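Local structure of beta-mannosidase (Trichoderma harzianum, 4CVU) at residues L428-Y433 and N476-L481; F416-V421 and G440-S445; R403-F408 and Y433-E438. The protein probably hydrolyses terminal beta-D-mannose residues from the non-reducing ends of beta-mannosides, with retention of anomeric configuration. One frame throughout, in Å; residues are numbered along the deposited sequence.

Contact 1. Residues L428-Y433 and N476-L481; sequences LPDWIY and NHHASL. With CD (cadmium ion), chain S; CD (cadmium ion), chain R.
The CB methylene of Tyr433 sits squarely over the imidazole of His478, a CH-pi contact with CB 3.4 Å from the ring centroid. The phenol ring itself does not stack: its plane is tilted 28° from the imidazole and slid past it, leaving scarcely any overlap. The far face of His478 carries CE1 of His477, so the imidazole is sandwiched, and a hydrogen bond from ND1 to Asp437 OD2 further restricts its rotation. Along its CD2-CE2 side the phenol meets the turn 478-481: Ser480 OG lies at the ring edge, 3.3 Å from Tyr433 CD2, and further out Tyr433 CE2 reaches Leu481 CD1 at 4.1 Å. Tyr433 OH is hydrogen-bonded to Ser445 OG.

Asp430 adds metal chemistry. With CG anti to its backbone N (chi1 169°), its carboxylate swings out to two cadmium ions. OD1 bridges them, 2.7 Å from each, while OD2 binds only the ion shared with Asp434. The other ion also takes His477 NE2, at 2.8 Å and in the plane of the imidazole, so one metal links both segments. A water on that ion is hydrogen-bonded to His478 NE2, placing this histidine in the second shell. The contact thus joins the first turn of helix 430-439 to the loop between helix 458-475 and strand 481-485, with Tyr433 and Ser480 both resting on Leu443 of strand 442-446.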
loop_
_atom_site.group_PDB
_atom_site.type_symbol
_atom_site.label_atom_id
_atom_site.label_comp_id
_atom_site.label_asym_id
_atom_site.label_seq_id
_atom_site.Cartn_x
_atom_site.Cartn_y
_atom_site.Cartn_z
ATOM N N LEU A 428 11.351 25.100 18.094
ATOM C CA LEU A 428 10.076 24.511 18.447
ATOM C C LEU A 428 9.067 25.563 18.825
ATOM O O LEU A 428 9.382 26.585 19.472
ATOM C CB LEU A 428 10.203 23.493 19.598
ATOM C CG LEU A 428 11.143 22.300 19.385
ATOM C CD1 LEU A 428 11.087 21.394 20.594
ATOM C CD2 LEU A 428 10.809 21.509 18.122
ATOM N N PRO A 429 7.821 25.327 18.443
ATOM C CA PRO A 429 6.763 26.235 18.879
ATOM C C PRO A 429 6.571 26.211 20.393
ATOM O O PRO A 429 6.898 25.211 21.035
ATOM C CB PRO A 429 5.516 25.671 18.165
ATOM C CG PRO A 429 6.041 24.900 17.015
ATOM C CD PRO A 429 7.371 24.354 17.442
ATOM N N ASP A 430 6.059 27.313 20.954
ATOM C CA ASP A 430 5.800 27.442 22.378
ATOM C C ASP A 430 5.087 26.205 22.973
ATOM O O ASP A 430 5.446 25.750 24.059
ATOM C CB ASP A 430 4.976 28.744 22.682
ATOM C CG ASP A 430 4.442 28.797 24.134
ATOM O OD1 ASP A 430 5.223 28.795 25.146
ATOM O OD2 ASP A 430 3.200 28.851 24.296
ATOM N N TRP A 431 4.074 25.690 22.284
ATOM C CA TRP A 431 3.295 24.607 22.838
ATOM C C TRP A 431 4.091 23.320 23.118
ATOM O O TRP A 431 3.722 22.574 24.012
ATOM C CB TRP A 431 2.028 24.334 22.024
ATOM C CG TRP A 431 2.228 23.754 20.662
ATOM C CD1 TRP A 431 2.341 24.434 19.478
ATOM C CD2 TRP A 431 2.272 22.367 20.330
ATOM N NE1 TRP A 431 2.476 23.553 18.436
ATOM C CE2 TRP A 431 2.438 22.278 18.927
ATOM C CE3 TRP A 431 2.199 21.186 21.080
ATOM C CZ2 TRP A 431 2.519 21.047 18.259
ATOM C CZ3 TRP A 431 2.279 19.973 20.416
ATOM C CH2 TRP A 431 2.435 19.915 19.015
ATOM N N ILE A 432 5.200 23.102 22.413
ATOM C CA ILE A 432 6.021 21.916 22.627
ATOM C C ILE A 432 6.947 22.110 23.844
ATOM O O ILE A 432 7.109 21.190 24.633
ATOM C CB ILE A 432 6.835 21.538 21.359
ATOM C CG1 ILE A 432 5.887 21.127 20.242
ATOM C CG2 ILE A 432 7.801 20.396 21.669
ATOM C CD1 ILE A 432 6.558 20.762 18.932
ATOM N N TYR A 433 7.571 23.280 23.966
ATOM C CA TYR A 433 8.322 23.638 25.175
ATOM C C TYR A 433 7.390 23.598 26.390
ATOM O O TYR A 433 7.809 23.233 27.463
ATOM C CB TYR A 433 8.984 25.030 25.076
ATOM C CG TYR A 433 10.343 25.047 24.370
ATOM C CD1 TYR A 433 10.446 25.194 22.987
ATOM C CD2 TYR A 433 11.528 24.943 25.094
ATOM C CE1 TYR A 433 11.693 25.205 22.340
ATOM C CE2 TYR A 433 12.772 24.982 24.458
ATOM C CZ TYR A 433 12.850 25.114 23.077
ATOM O OH TYR A 433 14.079 25.142 22.417
ATOM N N ASN A 476 12.810 32.242 25.902
ATOM C CA ASN A 476 13.615 32.420 27.109
ATOM C C ASN A 476 12.909 32.104 28.428
ATOM O O ASN A 476 13.547 31.715 29.391
ATOM C CB ASN A 476 14.162 33.853 27.200
ATOM C CG ASN A 476 15.305 33.952 28.164
ATOM O OD1 ASN A 476 16.372 33.390 27.941
ATOM N ND2 ASN A 476 15.073 34.621 29.268
ATOM N N HIS A 477 11.592 32.272 28.457
ATOM C CA HIS A 477 10.833 32.077 29.687
ATOM C C HIS A 477 10.505 30.632 30.045
ATOM O O HIS A 477 9.934 30.383 31.104
ATOM C CB HIS A 477 9.500 32.811 29.563
ATOM C CG HIS A 477 8.544 32.152 28.638
ATOM N ND1 HIS A 477 7.567 31.284 29.083
ATOM C CD2 HIS A 477 8.417 32.206 27.293
ATOM C CE1 HIS A 477 6.863 30.851 28.054
ATOM N NE2 HIS A 477 7.362 31.389 26.961
ATOM N N HIS A 478 10.785 29.700 29.123
ATOM C CA HIS A 478 10.501 28.288 29.354
ATOM C C HIS A 478 11.481 27.674 30.316
ATOM O O HIS A 478 12.687 27.679 30.047
ATOM C CB HIS A 478 10.536 27.529 28.027
ATOM C CG HIS A 478 9.351 27.796 27.168
ATOM N ND1 HIS A 478 8.091 27.356 27.506
ATOM C CD2 HIS A 478 9.216 28.477 26.013
ATOM C CE1 HIS A 478 7.238 27.713 26.569
ATOM N NE2 HIS A 478 7.884 28.425 25.669
ATOM N N ALA A 479 10.976 27.117 31.424
ATOM C CA ALA A 479 11.872 26.455 32.402
ATOM C C ALA A 479 12.633 25.251 31.833
ATOM O O ALA A 479 13.750 24.951 32.272
ATOM C CB ALA A 479 11.107 26.046 33.634
ATOM N N SER A 480 12.048 24.593 30.825
ATOM C CA SER A 480 12.701 23.431 30.183
ATOM C C SER A 480 13.952 23.806 29.359
ATOM O O SER A 480 14.818 22.969 29.131
ATOM C CB SER A 480 11.693 22.737 29.286
ATOM O OG SER A 480 11.571 23.475 28.099
ATOM N N LEU A 481 14.049 25.051 28.912
ATOM C CA LEU A 481 15.138 25.478 28.050
ATOM C C LEU A 481 16.422 25.376 28.840
ATOM O O LEU A 481 16.525 25.913 29.926
ATOM C CB LEU A 481 14.922 26.915 27.558
ATOM C CG LEU A 481 16.071 27.550 26.758
ATOM C CD1 LEU A 481 16.347 26.763 25.483
ATOM C CD2 LEU A 481 15.788 29.028 26.427
HETATM CD CD CD S . 6.029 31.256 24.526
HETATM CD CD CD R . 2.901 28.521 26.523
HETATM O O HOH W 1 7.702 30.188 23.091
HETATM O O HOH W 2 0.790 28.734 26.361
HETATM O O HOH W 3 3.589 30.235 28.302
HETATM O O HOH W 4 3.502 32.127 24.480
#

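Contact 2. Residues F416-V421 and G440-S445; sequences FNMLRV and GVLLWS
Met418 to Val421 and Leu442 to Ser445 run side by side as parallel strands, the two ends of a beta-alpha-beta crossover through helix 430-439. The unit is part of what family 2 enzymes build as a (beta/alpha)8 catalytic barrel.

Four backbone hydrogen bonds, each 2.9 Å long, form the ladder: Leu442 N to Asn417 O, Leu419 N to Leu442 O, Trp444 N to Leu419 O, and Val421 N to Trp444 O. Leu442 O is used twice, since the CA of Met418 also approaches it, at 3.2 Å. Leu419 O likewise receives the CA-H of Leu443.

Apolar contacts divide between the faces of the sheet. On one, Leu419 CG meets Val441 CG1 at 4.0 Å, and Leu443 CD2 touches both Leu419 CB and Val421 CG2; Phe408 of helix 401-413 packs on Leu419 and Val441. On the other, the thioether of Met418 bends at chi3 (-87°), bringing CE to 4.1 Å from Leu442 CB while SD lies at the indole edge of Trp444.

Aromatic and polar interactions meet at the C-terminal ends of the strands, where such barrels place their active sites. Arg420 is extended from CG to NE, and its CD lies over the five-membered ring of Trp444 in a CH-pi contact, the guanidinium turned 51° from the indole plane. Glu446 OE2 forms a salt bridge with Arg420 NE and a hydrogen bond with Trp444 NE1, tying the two side chains together; Arg420 NH1 is salt-bridged to Glu594 and NH2 hydrogen-bonded to Asn488. The tightest point of the overlap is Arg420 CD, 3.6 Å from Trp444 CE2.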
loop_
_atom_site.group_PDB
_atom_site.type_symbol
_atom_site.label_atom_id
_atom_site.label_comp_id
_atom_site.label_asym_id
_atom_site.label_seq_id
_atom_site.Cartn_x
_atom_site.Cartn_y
_atom_site.Cartn_z
ATOM N N PHE A 416 14.284 9.373 30.735
ATOM C CA PHE A 416 14.998 10.536 30.249
ATOM C C PHE A 416 14.925 11.699 31.250
ATOM O O PHE A 416 14.022 11.782 32.009
ATOM C CB PHE A 416 14.420 11.036 28.899
ATOM C CG PHE A 416 14.839 10.259 27.693
ATOM C CD1 PHE A 416 14.943 8.903 27.710
ATOM C CD2 PHE A 416 15.042 10.892 26.531
ATOM C CE1 PHE A 416 15.256 8.214 26.575
ATOM C CE2 PHE A 416 15.360 10.213 25.412
ATOM C CZ PHE A 416 15.456 8.874 25.429
ATOM N N ASN A 417 15.906 12.577 31.265
ATOM C CA ASN A 417 15.741 13.900 31.836
ATOM C C ASN A 417 16.127 14.996 30.869
ATOM O O ASN A 417 15.991 16.174 31.201
ATOM C CB ASN A 417 16.468 14.042 33.176
ATOM C CG ASN A 417 17.922 13.698 33.076
ATOM O OD1 ASN A 417 18.521 13.918 32.049
ATOM N ND2 ASN A 417 18.461 13.054 34.099
ATOM N N MET A 418 16.515 14.623 29.639
ATOM C CA MET A 418 16.955 15.594 28.639
ATOM C C MET A 418 16.721 15.080 27.221
ATOM O O MET A 418 16.843 13.869 26.966
ATOM C CB MET A 418 18.473 15.893 28.820
ATOM C CG MET A 418 19.006 16.993 27.926
ATOM S SD MET A 418 20.772 17.336 28.241
ATOM C CE MET A 418 20.674 18.514 29.564
ATOM N N LEU A 419 16.326 16.008 26.339
ATOM C CA LEU A 419 16.428 15.870 24.905
ATOM C C LEU A 419 17.329 16.953 24.348
ATOM O O LEU A 419 17.262 18.135 24.760
ATOM C CB LEU A 419 15.041 15.945 24.200
ATOM C CG LEU A 419 14.009 14.906 24.586
ATOM C CD1 LEU A 419 12.625 15.277 24.055
ATOM C CD2 LEU A 419 14.391 13.540 24.085
ATOM N N ARG A 420 18.147 16.588 23.364
ATOM C CA ARG A 420 18.799 17.567 22.544
ATOM C C ARG A 420 17.951 17.849 21.336
ATOM O O ARG A 420 17.742 16.949 20.528
ATOM C CB ARG A 420 20.165 17.083 22.073
ATOM C CG ARG A 420 20.696 17.911 20.925
ATOM C CD ARG A 420 22.191 17.718 20.804
ATOM N NE ARG A 420 22.739 18.416 19.643
ATOM C CZ ARG A 420 23.331 17.856 18.591
ATOM N NH1 ARG A 420 23.467 16.543 18.464
ATOM N NH2 ARG A 420 23.800 18.634 17.636
ATOM N N VAL A 421 17.483 19.086 21.216
ATOM C CA VAL A 421 16.687 19.519 20.088
ATOM C C VAL A 421 17.656 19.887 18.954
ATOM O O VAL A 421 18.156 21.003 18.860
ATOM C CB VAL A 421 15.734 20.681 20.436
ATOM C CG1 VAL A 421 14.792 20.969 19.276
ATOM C CG2 VAL A 421 14.932 20.356 21.658
ATOM N N GLY A 440 9.055 18.216 33.008
ATOM C CA GLY A 440 10.433 18.230 33.527
ATOM C C GLY A 440 11.526 17.635 32.652
ATOM O O GLY A 440 12.502 17.067 33.162
ATOM N N VAL A 441 11.376 17.766 31.333
ATOM C CA VAL A 441 12.388 17.299 30.410
ATOM C C VAL A 441 13.231 18.503 29.993
ATOM O O VAL A 441 12.734 19.459 29.388
ATOM C CB VAL A 441 11.725 16.590 29.198
ATOM C CG1 VAL A 441 12.753 16.009 28.249
ATOM C CG2 VAL A 441 10.732 15.509 29.651
ATOM N N LEU A 442 14.536 18.485 30.307
ATOM C CA LEU A 442 15.409 19.575 29.865
ATOM C C LEU A 442 15.571 19.542 28.370
ATOM O O LEU A 442 15.756 18.442 27.809
ATOM C CB LEU A 442 16.811 19.454 30.531
ATOM C CG LEU A 442 16.811 19.789 32.028
ATOM C CD1 LEU A 442 18.178 19.495 32.667
ATOM C CD2 LEU A 442 16.457 21.251 32.229
ATOM N N LEU A 443 15.480 20.705 27.710
ATOM C CA LEU A 443 15.665 20.833 26.287
ATOM C C LEU A 443 16.939 21.601 25.929
ATOM O O LEU A 443 16.967 22.832 25.966
ATOM C CB LEU A 443 14.459 21.525 25.619
ATOM C CG LEU A 443 13.174 20.757 25.691
ATOM C CD1 LEU A 443 12.036 21.403 24.925
ATOM C CD2 LEU A 443 13.388 19.313 25.321
ATOM N N TRP A 444 17.969 20.886 25.548
ATOM C CA TRP A 444 19.143 21.504 25.033
ATOM C C TRP A 444 18.809 21.959 23.629
ATOM O O TRP A 444 18.671 21.145 22.790
ATOM C CB TRP A 444 20.261 20.482 25.056
ATOM C CG TRP A 444 21.365 20.573 24.065
ATOM C CD1 TRP A 444 21.449 21.321 22.932
ATOM C CD2 TRP A 444 22.602 19.889 24.163
ATOM N NE1 TRP A 444 22.630 21.112 22.312
ATOM C CE2 TRP A 444 23.366 20.237 23.042
ATOM C CE3 TRP A 444 23.108 18.966 25.056
ATOM C CZ2 TRP A 444 24.640 19.727 22.816
ATOM C CZ3 TRP A 444 24.385 18.473 24.838
ATOM C CH2 TRP A 444 25.116 18.831 23.728
ATOM N N SER A 445 18.811 23.253 23.372
ATOM C CA SER A 445 18.344 23.811 22.148
ATOM C C SER A 445 19.419 24.405 21.272
ATOM O O SER A 445 20.503 24.706 21.749
ATOM C CB SER A 445 17.224 24.818 22.395
ATOM O OG SER A 445 16.296 24.232 23.240
#

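Contact 3. Residues R403-F408 and Y433-E438; sequences RMNRLF and YDIADE. With CD (cadmium ion), chain R; CD (cadmium ion), chain V.
Ile435 packs against Phe408, Met404 and Asn405 where two successive outer helices of the (beta/alpha)8 barrel meet, 401-413 and 430-439, which run in roughly the same direction with their segment axes 34° apart. At 10.7 Å the axes are well separated, and side chains rather than backbones bridge the gap.

The tight part is hydrophobic. Ile435 has CG1 beside the backbone N (chi1 -74°), which leaves CG2 anti to it and over one face of the Phe408 ring, 3.5 Å from CD2 and displaced toward the rim. The same ring passes on to Ala436, with Phe408 CE1 at 4.2 Å from its CB. The other branch of Ile435 is held more lightly: CD1 stays 4.4 Å from Met404 CB, while Asn405 OD1 comes to 4.0 Å from Ile435 CG1, the two side chains crossing at a slant.

Asn405 also marks the change to the loose, polar side. No direct hydrogen bond joins the two segments, but Arg439 NH2, one residue further along helix 430-439, is hydrogen-bonded to Asn405 OD1. Nearby, Glu438 holds a cadmium ion through both carboxylate oxygens. A water adds a second link between the helices, donating to Asn405 OD1 at 2.8 Å and to Glu438 OE2 at 2.7 Å.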
loop_
_atom_site.group_PDB
_atom_site.type_symbol
_atom_site.label_atom_id
_atom_site.label_comp_id
_atom_site.label_asym_id
_atom_site.label_seq_id
_atom_site.Cartn_x
_atom_site.Cartn_y
_atom_site.Cartn_z
ATOM N N ARG A 403 0.083 13.725 19.214
ATOM C CA ARG A 403 1.265 13.063 18.718
ATOM C C ARG A 403 2.473 13.387 19.610
ATOM O O ARG A 403 3.279 12.515 19.889
ATOM C CB ARG A 403 1.564 13.430 17.260
ATOM C CG ARG A 403 0.803 12.606 16.222
ATOM C CD ARG A 403 1.071 13.087 14.786
ATOM N NE ARG A 403 2.456 12.772 14.417
ATOM C CZ ARG A 403 3.056 13.094 13.272
ATOM N NH1 ARG A 403 2.389 13.699 12.321
ATOM N NH2 ARG A 403 4.337 12.725 13.067
ATOM N N MET A 404 2.609 14.644 20.039
ATOM C CA MET A 404 3.779 15.048 20.819
ATOM C C MET A 404 3.621 14.633 22.290
ATOM O O MET A 404 4.591 14.272 22.940
ATOM C CB MET A 404 4.033 16.549 20.703
ATOM C CG MET A 404 4.468 16.976 19.308
ATOM S SD MET A 404 6.015 16.186 18.803
ATOM C CE MET A 404 7.053 16.524 20.235
ATOM N N ASN A 405 2.390 14.620 22.797
ATOM C CA ASN A 405 2.165 14.046 24.116
ATOM C C ASN A 405 2.543 12.549 24.208
ATOM O O ASN A 405 3.253 12.152 25.156
ATOM C CB ASN A 405 0.731 14.341 24.614
ATOM C CG ASN A 405 0.642 15.706 25.322
ATOM O OD1 ASN A 405 1.390 15.962 26.251
ATOM N ND2 ASN A 405 -0.254 16.567 24.875
ATOM N N ARG A 406 2.157 11.745 23.200
ATOM C CA ARG A 406 2.564 10.328 23.166
ATOM C C ARG A 406 4.082 10.180 23.126
ATOM O O ARG A 406 4.661 9.286 23.737
ATOM C CB ARG A 406 1.991 9.618 21.951
ATOM C CG ARG A 406 0.455 9.490 22.009
ATOM C CD ARG A 406 -0.044 8.472 21.001
ATOM N NE ARG A 406 0.003 8.902 19.614
ATOM C CZ ARG A 406 -0.989 9.566 18.989
ATOM N NH1 ARG A 406 -2.065 9.947 19.623
ATOM N NH2 ARG A 406 -0.880 9.862 17.698
ATOM N N LEU A 407 4.720 11.030 22.322
ATOM C CA LEU A 407 6.185 11.023 22.255
ATOM C C LEU A 407 6.795 11.383 23.615
ATOM O O LEU A 407 7.839 10.801 24.022
ATOM C CB LEU A 407 6.661 11.981 21.168
ATOM C CG LEU A 407 8.176 12.091 20.978
ATOM C CD1 LEU A 407 8.450 12.414 19.507
ATOM C CD2 LEU A 407 8.789 13.163 21.839
ATOM N N PHE A 408 6.235 12.375 24.297
ATOM C CA PHE A 408 6.789 12.694 25.626
ATOM C C PHE A 408 6.529 11.600 26.660
ATOM O O PHE A 408 7.400 11.337 27.480
ATOM C CB PHE A 408 6.374 14.078 26.116
ATOM C CG PHE A 408 7.291 15.154 25.634
ATOM C CD1 PHE A 408 8.436 15.492 26.371
ATOM C CD2 PHE A 408 7.048 15.810 24.433
ATOM C CE1 PHE A 408 9.271 16.522 25.937
ATOM C CE2 PHE A 408 7.895 16.809 23.986
ATOM C CZ PHE A 408 9.022 17.149 24.735
ATOM N N TYR A 433 7.571 23.280 23.966
ATOM C CA TYR A 433 8.322 23.638 25.175
ATOM C C TYR A 433 7.390 23.598 26.390
ATOM O O TYR A 433 7.809 23.233 27.463
ATOM C CB TYR A 433 8.984 25.030 25.076
ATOM C CG TYR A 433 10.343 25.047 24.370
ATOM C CD1 TYR A 433 10.446 25.194 22.987
ATOM C CD2 TYR A 433 11.528 24.943 25.094
ATOM C CE1 TYR A 433 11.693 25.205 22.340
ATOM C CE2 TYR A 433 12.772 24.982 24.458
ATOM C CZ TYR A 433 12.850 25.114 23.077
ATOM O OH TYR A 433 14.079 25.142 22.417
ATOM N N ASP A 434 6.118 23.956 26.222
ATOM C CA ASP A 434 5.164 23.842 27.324
ATOM C C ASP A 434 5.063 22.439 27.882
ATOM O O ASP A 434 4.970 22.254 29.104
ATOM C CB ASP A 434 3.752 24.237 26.871
ATOM C CG ASP A 434 3.573 25.719 26.761
ATOM O OD1 ASP A 434 4.468 26.511 27.201
ATOM O OD2 ASP A 434 2.505 26.080 26.219
ATOM N N ILE A 435 5.050 21.460 27.000
ATOM C CA ILE A 435 4.946 20.083 27.386
ATOM C C ILE A 435 6.219 19.723 28.171
ATOM O O ILE A 435 6.193 19.137 29.252
ATOM C CB ILE A 435 4.772 19.200 26.142
ATOM C CG1 ILE A 435 3.326 19.382 25.623
ATOM C CG2 ILE A 435 4.984 17.733 26.504
ATOM C CD1 ILE A 435 3.100 18.960 24.218
ATOM N N ALA A 436 7.334 20.114 27.629
ATOM C CA ALA A 436 8.621 19.847 28.319
ATOM C C ALA A 436 8.625 20.482 29.706
ATOM O O ALA A 436 8.824 19.805 30.710
ATOM C CB ALA A 436 9.740 20.392 27.455
ATOM N N ASP A 437 8.323 21.777 29.773
ATOM C CA ASP A 437 8.206 22.509 31.042
ATOM C C ASP A 437 7.489 21.746 32.153
ATOM O O ASP A 437 8.009 21.570 33.259
ATOM C CB ASP A 437 7.400 23.809 30.813
ATOM C CG ASP A 437 8.152 24.854 30.082
ATOM O OD1 ASP A 437 9.379 24.721 29.857
ATOM O OD2 ASP A 437 7.507 25.883 29.750
ATOM N N GLU A 438 6.264 21.316 31.866
ATOM C CA GLU A 438 5.427 20.708 32.885
ATOM C C GLU A 438 5.780 19.280 33.257
ATOM O O GLU A 438 5.475 18.851 34.370
ATOM C CB GLU A 438 3.966 20.787 32.461
ATOM C CG GLU A 438 3.639 19.900 31.292
ATOM C CD GLU A 438 2.339 20.300 30.621
ATOM O OE1 GLU A 438 1.750 21.311 31.057
ATOM O OE2 GLU A 438 1.934 19.654 29.632
HETATM CD CD CD R . 2.901 28.521 26.523
HETATM CD CD CD V . -0.076 20.750 29.095
HETATM O O HOH W 5 2.100 17.146 28.649
HETATM O O HOH W 2 0.790 28.734 26.361
HETATM O O HOH W 3 3.589 30.235 28.302
HETATM O O HOH W 6 -2.242 21.844 29.254
#

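Overall arrangement
Helix 430-439 supplies a segment to contacts 1 and 3 and connects the two strands of contact 2: its first turn enters contact 1, and the side facing helix 401-413 makes contact 3. The strand pair is wholly buried and nearest the centre of the chain, so main-chain bonding and apolar side chains dominate, with the charged Arg420 near the C-terminal end of strand 418-421. Contacts 1 and 3 are largely buried too, yet each has a polar margin where carboxylates collect cadmium and water; one ion, bound by Asp430 and Asp434, belongs to both. Asp437 reaches from 433-438 to the loop 476-481, so helix and loop are joined by polar links as well as by packing.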